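Local structure of TATA-box-binding protein (Methanococcus jannaschii, 2Z8U) at residues N27-E32 / I63-K68; E31-I36 / K89-A94; M109-D114 / T163-E168; Y143-P148 / K172-K177. The protein probably binds the TATA box near the transcription start of archaeal genes, acting as a general factor that lets RNA polymerase initiate there. All coordinates share one frame; numbering follows the deposited sequence.

Interaction 1 (N27-E32 / I63-K68)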
loop_
_atom_site.group_PDB
_atom_site.type_symbol
_atom_site.label_atom_id
_atom_site.label_comp_id
_atom_site.label_asym_id
_atom_site.label_seq_id
_atom_site.Cartn_x
_atom_site.Cartn_y
_atom_site.Cartn_z
ATOM N N ASN B 27 -23.743 8.456 -33.111
ATOM C CA ASN B 27 -22.567 8.070 -33.889
ATOM C C ASN B 27 -22.231 9.297 -34.721
ATOM O O ASN B 27 -22.343 9.295 -35.950
ATOM C CB ASN B 27 -22.880 6.822 -34.753
ATOM C CG ASN B 27 -21.753 6.440 -35.718
ATOM O OD1 ASN B 27 -20.564 6.643 -35.449
ATOM N ND2 ASN B 27 -22.141 5.867 -36.854
ATOM N N ILE B 28 -21.811 10.333 -34.005
ATOM C CA ILE B 28 -21.678 11.692 -34.517
ATOM C C ILE B 28 -20.391 11.814 -35.323
ATOM O O ILE B 28 -19.319 11.408 -34.870
ATOM C CB ILE B 28 -21.631 12.736 -33.351
ATOM C CG1 ILE B 28 -22.711 12.467 -32.274
ATOM C CG2 ILE B 28 -21.663 14.181 -33.906
ATOM C CD1 ILE B 28 -23.961 13.353 -32.328
ATOM N N ASP B 29 -20.507 12.364 -36.527
ATOM C CA ASP B 29 -19.352 12.539 -37.400
ATOM C C ASP B 29 -18.646 13.807 -36.954
ATOM O O ASP B 29 -19.031 14.894 -37.348
ATOM C CB ASP B 29 -19.849 12.617 -38.855
ATOM C CG ASP B 29 -18.755 12.859 -39.878
ATOM O OD1 ASP B 29 -17.598 13.219 -39.549
ATOM O OD2 ASP B 29 -19.090 12.655 -41.067
ATOM N N LEU B 30 -17.601 13.668 -36.144
ATOM C CA LEU B 30 -16.893 14.856 -35.599
ATOM C C LEU B 30 -16.130 15.697 -36.640
ATOM O O LEU B 30 -15.954 16.905 -36.448
ATOM C CB LEU B 30 -15.954 14.438 -34.453
ATOM C CG LEU B 30 -16.671 13.815 -33.240
ATOM C CD1 LEU B 30 -15.664 13.425 -32.184
ATOM C CD2 LEU B 30 -17.735 14.778 -32.659
ATOM N N GLU B 31 -15.670 15.069 -37.723
ATOM C CA GLU B 31 -15.070 15.836 -38.823
ATOM C C GLU B 31 -16.059 16.883 -39.405
ATOM O O GLU B 31 -15.685 18.031 -39.647
ATOM C CB GLU B 31 -14.508 14.924 -39.918
ATOM C CG GLU B 31 -13.964 15.716 -41.133
ATOM C CD GLU B 31 -13.283 14.858 -42.180
ATOM O OE1 GLU B 31 -13.390 13.607 -42.101
ATOM O OE2 GLU B 31 -12.629 15.442 -43.084
ATOM N N GLU B 32 -17.310 16.485 -39.623
ATOM C CA GLU B 32 -18.335 17.405 -40.102
ATOM C C GLU B 32 -18.741 18.430 -39.042
ATOM O O GLU B 32 -19.021 19.569 -39.374
ATOM C CB GLU B 32 -19.560 16.640 -40.604
ATOM C CG GLU B 32 -19.324 16.000 -41.977
ATOM C CD GLU B 32 -20.600 15.500 -42.624
ATOM O OE1 GLU B 32 -21.665 15.555 -41.977
ATOM O OE2 GLU B 32 -20.524 15.044 -43.785
ATOM N N ILE B 63 -17.322 17.182 -27.203
ATOM C CA ILE B 63 -18.262 16.322 -27.908
ATOM C C ILE B 63 -17.582 15.036 -28.389
ATOM O O ILE B 63 -16.556 15.100 -29.067
ATOM C CB ILE B 63 -18.884 17.031 -29.138
ATOM C CG1 ILE B 63 -19.429 18.420 -28.757
ATOM C CG2 ILE B 63 -19.955 16.123 -29.780
ATOM C CD1 ILE B 63 -19.977 19.228 -29.915
ATOM N N PHE B 64 -18.190 13.889 -28.085
ATOM C CA PHE B 64 -17.648 12.597 -28.515
ATOM C C PHE B 64 -18.467 11.981 -29.660
ATOM O O PHE B 64 -19.636 12.318 -29.841
ATOM C CB PHE B 64 -17.599 11.646 -27.313
ATOM C CG PHE B 64 -16.534 11.997 -26.301
ATOM C CD1 PHE B 64 -15.191 11.698 -26.551
ATOM C CD2 PHE B 64 -16.869 12.612 -25.111
ATOM C CE1 PHE B 64 -14.197 12.010 -25.615
ATOM C CE2 PHE B 64 -15.884 12.923 -24.157
ATOM C CZ PHE B 64 -14.543 12.617 -24.418
ATOM N N ARG B 65 -17.846 11.073 -30.422
ATOM C CA ARG B 65 -18.531 10.295 -31.463
ATOM C C ARG B 65 -19.754 9.518 -30.906
ATOM O O ARG B 65 -20.745 9.364 -31.591
ATOM C CB ARG B 65 -17.524 9.328 -32.139
ATOM C CG ARG B 65 -18.021 8.596 -33.382
ATOM C CD ARG B 65 -16.840 8.112 -34.290
ATOM N NE ARG B 65 -15.932 9.226 -34.621
ATOM C CZ ARG B 65 -16.121 10.117 -35.606
ATOM N NH1 ARG B 65 -17.165 10.034 -36.432
ATOM N NH2 ARG B 65 -15.243 11.098 -35.780
ATOM N N SER B 66 -19.668 9.046 -29.668
ATOM C CA SER B 66 -20.805 8.398 -28.968
ATOM C C SER B 66 -22.039 9.299 -28.821
ATOM O O SER B 66 -23.134 8.823 -28.540
ATOM C CB SER B 66 -20.377 7.964 -27.568
ATOM O OG SER B 66 -20.167 9.114 -26.745
ATOM N N GLY B 67 -21.851 10.599 -28.974
ATOM C CA GLY B 67 -22.928 11.555 -28.735
ATOM C C GLY B 67 -22.850 12.183 -27.354
ATOM O O GLY B 67 -23.569 13.151 -27.086
ATOM N N LYS B 68 -21.990 11.638 -26.487
ATOM C CA LYS B 68 -21.740 12.228 -25.159
ATOM C C LYS B 68 -21.170 13.634 -25.282
ATOM O O LYS B 68 -20.267 13.881 -26.087
ATOM C CB LYS B 68 -20.764 11.379 -24.337
ATOM C CG LYS B 68 -20.387 12.013 -22.983
ATOM C CD LYS B 68 -19.423 11.092 -22.249
ATOM C CE LYS B 68 -19.165 11.557 -20.843
ATOM N NZ LYS B 68 -18.124 10.671 -20.233
HETATM O O HOH W 1 -15.753 11.500 -38.299
#
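Arg-65 grips the chain leading into helix 30-36 with both its backbone and its side chain. Its carbonyl O accepts the backbone N of Ile-28 at 2.8 Å, the N-H arriving in the carbonyl plane on a lone pair (158° at the hydrogen). The side chain starts with CG anti to the backbone N (chi1 -171°), a setting that lays CG of Arg-65 3.4 Å from O of Ile-28. A bend further along brings one face of the guanidinium over that same oxygen and over CG of Leu-30; although NH1 of Arg-65 comes within 3.0 Å of Ile-28 O, the angle is poor and no hydrogen bond results. NH2 instead makes a weak bond to a water that donates to OD1 of Asp-29, the N-cap of the helix, which also accepts from Glu-32 N. Leu-30 reaches past the arginine, with CD1 3.6 Å from O of Ile-63 and CD2 3.9 Å from CG2 of Ile-63. Replacing Leu-30 by an alanine would probably leave Ile-63 CG2 without its apolar partner from helix 30-36 and the guanidinium with less to lie against, freer to turn. Ile-28 serves the other end of the contact, its CG1 resting 3.7 Å from CA of Gly-67. That glycine, in a left-handed backbone conformation, ends the type I turn begun at Phe-64. The turn and its G1 bulge join strands 59-63 and 68-72, so the contact docks a beta-hairpin end onto the N-terminus of a helix in the first repeat of the TBP saddle.

Interaction 2 (E31-I36 / K89-A94); sequences EEVAMI and KELKDA
Val-33 and Ile-36 meet Leu-91 where the two helices of the first TBP repeat cross, an example of helices packing on each other above the saddle's antiparallel sheet. The axes of the two short helical segments come within 10.3 Å, with their directions 108° apart, and the contact therefore stays small and rests on few side chains. Its firm part is the pair Val-33 and Leu-91, with CG1 of Val-33 3.9 Å from CD2 of Leu-91. Ile-36 turns towards the same methyl, and in both pairs the side chains slant across one another instead of running alongside. In the model CG1 of Ile-36 sits between its backbone N and carbonyl carbon (chi1 58°), and the extended arm beyond points CD1 at the second helix. The exact placement of that CD1 is uncertain, because its modelled approach to the Ala-94 methyl is too short to be trusted. Were Ile-36 an alanine, the loss of its branched side chain would probably leave Leu-91 CD2 with Val-33 as its partner from residues 31-36 and open a gap at this end. Ile-96, in the loop that follows helix 77-94, also packs on Ile-36. Polar linkage comes from a single water, which donates to the backbone O of Ile-36 at 3.1 Å and to OE1 of Glu-90 at 2.9 Å.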
loop_
_atom_site.group_PDB
_atom_site.type_symbol
_atom_site.label_atom_id
_atom_site.label_comp_id
_atom_site.label_asym_id
_atom_site.label_seq_id
_atom_site.Cartn_x
_atom_site.Cartn_y
_atom_site.Cartn_z
ATOM N N GLU B 31 -15.670 15.069 -37.723
ATOM C CA GLU B 31 -15.070 15.836 -38.823
ATOM C C GLU B 31 -16.059 16.883 -39.405
ATOM O O GLU B 31 -15.685 18.031 -39.647
ATOM C CB GLU B 31 -14.508 14.924 -39.918
ATOM C CG GLU B 31 -13.964 15.716 -41.133
ATOM C CD GLU B 31 -13.283 14.858 -42.180
ATOM O OE1 GLU B 31 -13.390 13.607 -42.101
ATOM O OE2 GLU B 31 -12.629 15.442 -43.084
ATOM N N GLU B 32 -17.310 16.485 -39.623
ATOM C CA GLU B 32 -18.335 17.405 -40.102
ATOM C C GLU B 32 -18.741 18.430 -39.042
ATOM O O GLU B 32 -19.021 19.569 -39.374
ATOM C CB GLU B 32 -19.560 16.640 -40.604
ATOM C CG GLU B 32 -19.324 16.000 -41.977
ATOM C CD GLU B 32 -20.600 15.500 -42.624
ATOM O OE1 GLU B 32 -21.665 15.555 -41.977
ATOM O OE2 GLU B 32 -20.524 15.044 -43.785
ATOM N N VAL B 33 -18.765 18.034 -37.768
ATOM C CA VAL B 33 -19.009 18.998 -36.661
ATOM C C VAL B 33 -17.918 20.076 -36.694
ATOM O O VAL B 33 -18.202 21.282 -36.628
ATOM C CB VAL B 33 -19.073 18.272 -35.282
ATOM C CG1 VAL B 33 -19.222 19.254 -34.132
ATOM C CG2 VAL B 33 -20.227 17.275 -35.252
ATOM N N ALA B 34 -16.666 19.661 -36.857
ATOM C CA ALA B 34 -15.575 20.634 -36.938
ATOM C C ALA B 34 -15.676 21.560 -38.153
ATOM O O ALA B 34 -15.222 22.712 -38.105
ATOM C CB ALA B 34 -14.227 19.922 -36.900
ATOM N N MET B 35 -16.281 21.075 -39.238
ATOM C CA MET B 35 -16.516 21.923 -40.412
ATOM C C MET B 35 -17.501 23.062 -40.159
ATOM O O MET B 35 -17.483 24.064 -40.861
ATOM C CB MET B 35 -17.033 21.104 -41.586
ATOM C CG MET B 35 -16.003 20.184 -42.173
ATOM S SD MET B 35 -16.755 19.256 -43.506
ATOM C CE MET B 35 -15.386 18.342 -44.109
ATOM N N ILE B 36 -18.365 22.918 -39.175
ATOM C CA ILE B 36 -19.372 23.963 -39.011
ATOM C C ILE B 36 -19.286 24.747 -37.716
ATOM O O ILE B 36 -19.640 25.927 -37.698
ATOM C CB ILE B 36 -20.803 23.450 -39.256
ATOM C CG1 ILE B 36 -21.119 22.306 -38.311
ATOM C CG2 ILE B 36 -21.007 23.107 -40.764
ATOM C CD1 ILE B 36 -22.522 21.772 -38.395
ATOM N N LYS B 89 -28.839 23.015 -32.742
ATOM C CA LYS B 89 -29.470 23.657 -33.905
ATOM C C LYS B 89 -28.501 23.769 -35.080
ATOM O O LYS B 89 -28.874 23.492 -36.209
ATOM C CB LYS B 89 -30.016 25.022 -33.541
ATOM C CG LYS B 89 -30.627 25.773 -34.711
ATOM C CD LYS B 89 -31.325 27.024 -34.202
ATOM C CE LYS B 89 -32.092 27.711 -35.322
ATOM N NZ LYS B 89 -31.282 27.949 -36.543
ATOM N N GLU B 90 -27.264 24.194 -34.832
ATOM C CA GLU B 90 -26.292 24.278 -35.933
ATOM C C GLU B 90 -26.055 22.934 -36.579
ATOM O O GLU B 90 -26.064 22.813 -37.804
ATOM C CB GLU B 90 -24.951 24.814 -35.456
ATOM C CG GLU B 90 -24.957 26.258 -35.046
ATOM C CD GLU B 90 -23.574 26.640 -34.594
ATOM O OE1 GLU B 90 -22.672 26.710 -35.453
ATOM O OE2 GLU B 90 -23.380 26.838 -33.392
ATOM N N LEU B 91 -25.838 21.911 -35.753
ATOM C CA LEU B 91 -25.622 20.553 -36.279
ATOM C C LEU B 91 -26.857 20.036 -37.015
ATOM O O LEU B 91 -26.735 19.477 -38.117
ATOM C CB LEU B 91 -25.174 19.574 -35.167
ATOM C CG LEU B 91 -24.009 20.011 -34.252
ATOM C CD1 LEU B 91 -23.659 18.831 -33.318
ATOM C CD2 LEU B 91 -22.775 20.537 -34.972
ATOM N N LYS B 92 -28.047 20.252 -36.448
ATOM C CA LYS B 92 -29.288 19.893 -37.138
ATOM C C LYS B 92 -29.401 20.618 -38.488
ATOM O O LYS B 92 -29.725 20.004 -39.498
ATOM C CB LYS B 92 -30.539 20.175 -36.279
ATOM C CG LYS B 92 -31.847 20.093 -37.071
ATOM C CD LYS B 92 -33.092 20.276 -36.194
ATOM C CE LYS B 92 -34.373 20.175 -37.046
ATOM N NZ LYS B 92 -35.527 20.862 -36.390
ATOM N N ASP B 93 -29.133 21.925 -38.485
ATOM C CA ASP B 93 -29.186 22.738 -39.700
ATOM C C ASP B 93 -28.198 22.208 -40.738
ATOM O O ASP B 93 -28.492 22.190 -41.940
ATOM C CB ASP B 93 -28.890 24.205 -39.369
ATOM C CG ASP B 93 -30.071 24.915 -38.749
ATOM O OD1 ASP B 93 -31.172 24.314 -38.707
ATOM O OD2 ASP B 93 -29.894 26.063 -38.274
ATOM N N ALA B 94 -27.031 21.768 -40.259
ATOM C CA ALA B 94 -26.001 21.176 -41.107
ATOM C C ALA B 94 -26.361 19.805 -41.676
ATOM O O ALA B 94 -25.685 19.323 -42.572
ATOM C CB ALA B 94 -24.667 21.102 -40.379
HETATM O O HOH W 2 -20.355 28.421 -36.008
#

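Interaction 3 (M109-D114 / T163-E168)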
loop_
_atom_site.group_PDB
_atom_site.type_symbol
_atom_site.label_atom_id
_atom_site.label_comp_id
_atom_site.label_asym_id
_atom_site.label_seq_id
_atom_site.Cartn_x
_atom_site.Cartn_y
_atom_site.Cartn_z
ATOM N N MET B 109 -20.709 21.140 -9.461
ATOM C CA MET B 109 -21.005 22.566 -9.256
ATOM C C MET B 109 -19.988 23.147 -8.304
ATOM O O MET B 109 -19.486 22.445 -7.425
ATOM C CB MET B 109 -22.381 22.791 -8.622
ATOM C CG MET B 109 -23.521 21.961 -9.156
ATOM S SD MET B 109 -25.070 22.085 -8.227
ATOM C CE MET B 109 -25.777 23.527 -8.992
ATOM N N VAL B 110 -19.695 24.430 -8.473
ATOM C CA VAL B 110 -18.917 25.185 -7.499
ATOM C C VAL B 110 -19.939 26.102 -6.826
ATOM O O VAL B 110 -20.677 26.815 -7.514
ATOM C CB VAL B 110 -17.806 26.043 -8.164
ATOM C CG1 VAL B 110 -17.190 27.033 -7.175
ATOM C CG2 VAL B 110 -16.696 25.164 -8.766
ATOM N N ALA B 111 -20.012 26.025 -5.493
ATOM C CA ALA B 111 -20.839 26.921 -4.700
ATOM C C ALA B 111 -19.897 27.678 -3.772
ATOM O O ALA B 111 -18.861 27.140 -3.323
ATOM C CB ALA B 111 -21.835 26.148 -3.891
ATOM N N THR B 112 -20.263 28.926 -3.487
ATOM C CA THR B 112 -19.526 29.738 -2.529
ATOM C C THR B 112 -20.472 30.282 -1.455
ATOM O O THR B 112 -21.702 30.428 -1.665
ATOM C CB THR B 112 -18.779 30.917 -3.209
ATOM O OG1 THR B 112 -19.724 31.786 -3.862
ATOM C CG2 THR B 112 -17.750 30.399 -4.253
ATOM N N ALA B 113 -19.881 30.546 -0.289
ATOM C CA ALA B 113 -20.596 31.153 0.811
ATOM C C ALA B 113 -19.588 31.904 1.683
ATOM O O ALA B 113 -18.385 31.800 1.503
ATOM C CB ALA B 113 -21.351 30.111 1.605
ATOM N N ASP B 114 -20.090 32.705 2.606
ATOM C CA ASP B 114 -19.198 33.427 3.489
ATOM C C ASP B 114 -19.585 33.076 4.904
ATOM O O ASP B 114 -20.769 33.111 5.256
ATOM C CB ASP B 114 -19.256 34.935 3.217
ATOM C CG ASP B 114 -18.378 35.339 2.041
ATOM O OD1 ASP B 114 -17.160 35.472 2.210
ATOM O OD2 ASP B 114 -18.893 35.526 0.934
ATOM N N THR B 163 -17.126 22.110 -3.636
ATOM C CA THR B 163 -17.048 21.487 -4.971
ATOM C C THR B 163 -17.498 20.034 -4.921
ATOM O O THR B 163 -17.632 19.455 -3.842
ATOM C CB THR B 163 -15.630 21.607 -5.600
ATOM O OG1 THR B 163 -14.696 20.785 -4.884
ATOM C CG2 THR B 163 -15.110 23.045 -5.538
ATOM N N GLY B 164 -17.746 19.431 -6.081
ATOM C CA GLY B 164 -18.184 18.043 -6.118
ATOM C C GLY B 164 -19.684 17.883 -5.971
ATOM O O GLY B 164 -20.200 16.763 -5.902
ATOM N N LEU B 165 -20.387 19.009 -5.961
ATOM C CA LEU B 165 -21.842 19.053 -5.788
ATOM C C LEU B 165 -22.659 18.537 -6.960
ATOM O O LEU B 165 -22.340 18.824 -8.104
ATOM C CB LEU B 165 -22.268 20.490 -5.552
ATOM C CG LEU B 165 -21.921 21.039 -4.181
ATOM C CD1 LEU B 165 -21.894 22.553 -4.234
ATOM C CD2 LEU B 165 -22.932 20.525 -3.185
ATOM N N LYS B 166 -23.742 17.822 -6.653
ATOM C CA LYS B 166 -24.692 17.345 -7.663
ATOM C C LYS B 166 -25.986 18.150 -7.671
ATOM O O LYS B 166 -26.808 18.010 -8.588
ATOM C CB LYS B 166 -25.001 15.865 -7.444
ATOM C CG LYS B 166 -23.750 14.998 -7.365
ATOM C CD LYS B 166 -23.260 14.651 -8.760
ATOM C CE LYS B 166 -21.916 13.926 -8.714
ATOM N NZ LYS B 166 -21.454 13.610 -10.084
ATOM N N SER B 167 -26.173 18.990 -6.655
ATOM C CA SER B 167 -27.395 19.780 -6.564
ATOM C C SER B 167 -27.274 20.960 -5.632
ATOM O O SER B 167 -26.474 20.972 -4.679
ATOM C CB SER B 167 -28.601 18.924 -6.141
ATOM O OG SER B 167 -28.593 18.714 -4.738
ATOM N N GLU B 168 -28.092 21.958 -5.931
ATOM C CA GLU B 168 -28.227 23.140 -5.100
ATOM C C GLU B 168 -28.696 22.773 -3.673
ATOM O O GLU B 168 -28.207 23.327 -2.696
ATOM C CB GLU B 168 -29.185 24.114 -5.801
ATOM C CG GLU B 168 -28.943 25.574 -5.479
ATOM C CD GLU B 168 -29.829 26.069 -4.362
ATOM O OE1 GLU B 168 -30.858 25.410 -4.093
ATOM O OE2 GLU B 168 -29.496 27.113 -3.759
#
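Met-109 and Leu-165 cross at about a right angle, and around them the contact is tight. CB of Met-109 is 3.8 Å from CB of Leu-165, and CG of Met-109 sits 3.5 Å from O of Leu-165. Beyond CG the methionine runs along the loop before helix 168-183: its SD lies 3.6 Å from the backbone C of Ser-167, and a bend at the thioether (chi3 86°) directs CE towards the backbone N of Glu-168. Leu-165 extends the apolar seam along the strand, placing CD1 3.6 Å from CB of Ala-111. The other flank is looser. Val-110 and Thr-163 merely lie side by side, pointing the same way, with CG2 of Val-110 4.2 Å from CG2 of Thr-163; Val-110 also packs on Glu-132 of the second subunit. Towards solvent, Glu-168 leads away from the strand, exposed Lys-166 bonds through NZ to the backbone O of Gln-107, and OG of Ser-167, the N-cap, accepts from Asp-170 N. No conventional hydrogen bond spans the two segments: Met-109 N and Leu-165 O are close but badly angled, and a CA-H...O contact from CA of Thr-163 to O of Met-109 (3.6 Å) is the nearest substitute. This junction between the sheet of the second repeat and the start of its long helix thus probably relies mainly on apolar burial, while the strand's backbone bonds go to its neighbours in the sheet.

Interaction 4 (Y143-P148 / K172-K177)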
loop_
_atom_site.group_PDB
_atom_site.type_symbol
_atom_site.label_atom_id
_atom_site.label_comp_id
_atom_site.label_asym_id
_atom_site.label_seq_id
_atom_site.Cartn_x
_atom_site.Cartn_y
_atom_site.Cartn_z
ATOM N N TYR B 143 -11.187 20.397 3.383
ATOM C CA TYR B 143 -12.072 19.656 4.239
ATOM C C TYR B 143 -12.946 18.772 3.348
ATOM O O TYR B 143 -13.710 19.269 2.534
ATOM C CB TYR B 143 -12.912 20.683 5.010
ATOM C CG TYR B 143 -13.904 20.157 6.009
ATOM C CD1 TYR B 143 -15.050 20.900 6.316
ATOM C CD2 TYR B 143 -13.713 18.940 6.652
ATOM C CE1 TYR B 143 -15.968 20.440 7.245
ATOM C CE2 TYR B 143 -14.623 18.475 7.581
ATOM C CZ TYR B 143 -15.744 19.234 7.875
ATOM O OH TYR B 143 -16.655 18.774 8.798
ATOM N N ARG B 144 -12.828 17.464 3.487
ATOM C CA ARG B 144 -13.660 16.572 2.688
ATOM C C ARG B 144 -14.893 16.108 3.471
ATOM O O ARG B 144 -14.774 15.683 4.625
ATOM C CB ARG B 144 -12.825 15.395 2.164
ATOM C CG ARG B 144 -13.513 14.587 1.069
ATOM C CD ARG B 144 -12.487 13.851 0.235
ATOM N NE ARG B 144 -13.071 12.920 -0.736
ATOM C CZ ARG B 144 -12.362 12.248 -1.641
ATOM N NH1 ARG B 144 -11.047 12.409 -1.699
ATOM N NH2 ARG B 144 -12.958 11.388 -2.482
ATOM N N LEU B 145 -16.075 16.201 2.861
ATOM C CA LEU B 145 -17.297 15.660 3.475
ATOM C C LEU B 145 -17.744 14.376 2.777
ATOM O O LEU B 145 -17.537 14.216 1.574
ATOM C CB LEU B 145 -18.438 16.682 3.446
ATOM C CG LEU B 145 -18.421 17.953 4.305
ATOM C CD1 LEU B 145 -19.779 18.664 4.192
ATOM C CD2 LEU B 145 -18.108 17.632 5.758
ATOM N N ASP B 146 -18.361 13.468 3.526
ATOM C CA ASP B 146 -18.849 12.219 2.944
ATOM C C ASP B 146 -20.358 12.219 2.707
ATOM O O ASP B 146 -20.873 11.350 2.001
ATOM C CB ASP B 146 -18.432 11.004 3.791
ATOM C CG ASP B 146 -16.930 10.827 3.873
ATOM O OD1 ASP B 146 -16.183 11.309 2.981
ATOM O OD2 ASP B 146 -16.484 10.191 4.847
ATOM N N ASP B 147 -21.060 13.179 3.301
ATOM C CA ASP B 147 -22.474 13.388 3.016
ATOM C C ASP B 147 -22.888 14.859 3.196
ATOM O O ASP B 147 -22.961 15.347 4.323
ATOM C CB ASP B 147 -23.362 12.477 3.866
ATOM C CG ASP B 147 -24.831 12.656 3.551
ATOM O OD1 ASP B 147 -25.215 12.472 2.374
ATOM O OD2 ASP B 147 -25.604 13.002 4.471
ATOM N N PRO B 148 -23.132 15.579 2.083
ATOM C CA PRO B 148 -22.954 15.076 0.726
ATOM C C PRO B 148 -21.474 14.876 0.427
ATOM O O PRO B 148 -20.612 15.392 1.155
ATOM C CB PRO B 148 -23.550 16.191 -0.151
ATOM C CG PRO B 148 -23.452 17.414 0.666
ATOM C CD PRO B 148 -23.605 16.976 2.101
ATOM N N LYS B 172 -26.667 23.437 0.110
ATOM C CA LYS B 172 -27.270 23.922 1.354
ATOM C C LYS B 172 -26.972 22.987 2.522
ATOM O O LYS B 172 -26.601 23.442 3.604
ATOM C CB LYS B 172 -28.783 24.073 1.185
ATOM C CG LYS B 172 -29.215 25.320 0.425
ATOM C CD LYS B 172 -30.706 25.266 0.111
ATOM C CE LYS B 172 -31.104 26.383 -0.822
ATOM N NZ LYS B 172 -32.529 26.241 -1.243
ATOM N N ARG B 173 -27.142 21.685 2.299
ATOM C CA ARG B 173 -26.857 20.652 3.307
ATOM C C ARG B 173 -25.384 20.645 3.728
ATOM O O ARG B 173 -25.061 20.426 4.902
ATOM C CB ARG B 173 -27.219 19.274 2.758
ATOM C CG ARG B 173 -28.679 19.095 2.381
ATOM C CD ARG B 173 -28.950 17.675 1.856
ATOM N NE ARG B 173 -28.288 16.660 2.672
ATOM C CZ ARG B 173 -27.485 15.704 2.207
ATOM N NH1 ARG B 173 -27.237 15.587 0.905
ATOM N NH2 ARG B 173 -26.930 14.850 3.054
ATOM N N ALA B 174 -24.500 20.857 2.749
ATOM C CA ALA B 174 -23.073 21.013 2.988
ATOM C C ALA B 174 -22.769 22.249 3.841
ATOM O O ALA B 174 -22.009 22.166 4.818
ATOM C CB ALA B 174 -22.339 21.096 1.657
ATOM N N LEU B 175 -23.357 23.391 3.474
ATOM C CA LEU B 175 -23.183 24.628 4.254
ATOM C C LEU B 175 -23.577 24.481 5.731
ATOM O O LEU B 175 -22.807 24.881 6.602
ATOM C CB LEU B 175 -23.885 25.828 3.603
ATOM C CG LEU B 175 -23.724 27.190 4.305
ATOM C CD1 LEU B 175 -22.262 27.633 4.227
ATOM C CD2 LEU B 175 -24.642 28.218 3.670
ATOM N N LYS B 176 -24.740 23.886 6.011
ATOM C CA LYS B 176 -25.170 23.648 7.404
ATOM C C LYS B 176 -24.102 22.871 8.188
ATOM O O LYS B 176 -23.766 23.233 9.318
ATOM C CB LYS B 176 -26.536 22.940 7.455
ATOM C CG LYS B 176 -26.979 22.448 8.846
ATOM C CD LYS B 176 -27.818 23.481 9.596
ATOM C CE LYS B 176 -27.903 23.234 11.120
ATOM N NZ LYS B 176 -28.132 21.818 11.518
ATOM N N LYS B 177 -23.555 21.826 7.571
ATOM C CA LYS B 177 -22.520 21.005 8.206
ATOM C C LYS B 177 -21.209 21.744 8.444
ATOM O O LYS B 177 -20.630 21.631 9.518
ATOM C CB LYS B 177 -22.284 19.712 7.425
ATOM C CG LYS B 177 -23.280 18.629 7.802
ATOM C CD LYS B 177 -23.480 17.629 6.681
ATOM C CE LYS B 177 -24.467 16.537 7.082
ATOM N NZ LYS B 177 -23.787 15.419 7.799
#
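Asp-147 and Arg-173 form a salt bridge in which both carboxylate oxygens turn to a single nitrogen. NH2 of Arg-173 is 2.7 Å from OD2 of Asp-147 and donates to OD1 of Asp-147 at 3.0 Å. OD1 lies in the guanidinium plane but is itself approached from above the carboxylate plane; with the two planes 46° apart, this is not a flat, two-nitrogen pairing. Pro-148 fills in over one face of the guanidinium, its CD 3.8 Å above the plane and offset towards the rim. The same ring touches the helix, CG of Pro-148 standing 4.0 Å from CB of Ala-174. CD1 of Leu-145 reaches that CB of Ala-174 at 4.3 Å, a loose apolar touch. One turn on from Arg-173, the aliphatic part of Lys-177 passes Asp-147, its CD 3.3 Å from the backbone O of Asp-147, while its NZ stays beyond salt-bridge range of the carboxylate. These pairs fasten the bend between strands 141-146 and 149-154 to helix 168-183, the long C-terminal helix lying on the sheet of the second TBP repeat. In the next shell, the cis peptide bond before Pro-148 probably helps shape the turn that offers carboxylate and ring to the same arginine. Asp-170 holds NH1 of Arg-173 by a salt bridge and would help fix the guanidinium's rotation. Further along, the hydroxyl of Tyr-143 hydrogen-bonds with that of Thr-181.

How the interactions relate
The four contacts fall into two touching pairs, one in each repeat of the saddle. Interactions 1 and 2 both use helix 30-36, have centres 10 Å apart and meet where CG2 of Ile-28 packs 3.7 Å from CG2 of Val-33, so the hairpin end and the crossing helix share one apolar patch. Interactions 3 and 4, also about 10 Å between centres, meet through CB of Ala-113 and CD1 of Leu-175, again at 3.7 Å. Between the pairs nothing touches: the centres of interactions 2 and 4 stand about 42 Å apart, on opposite sides of the chain's centre. Each pair helps join helices to the common sheet, whose concave side binds DNA in TBP relatives.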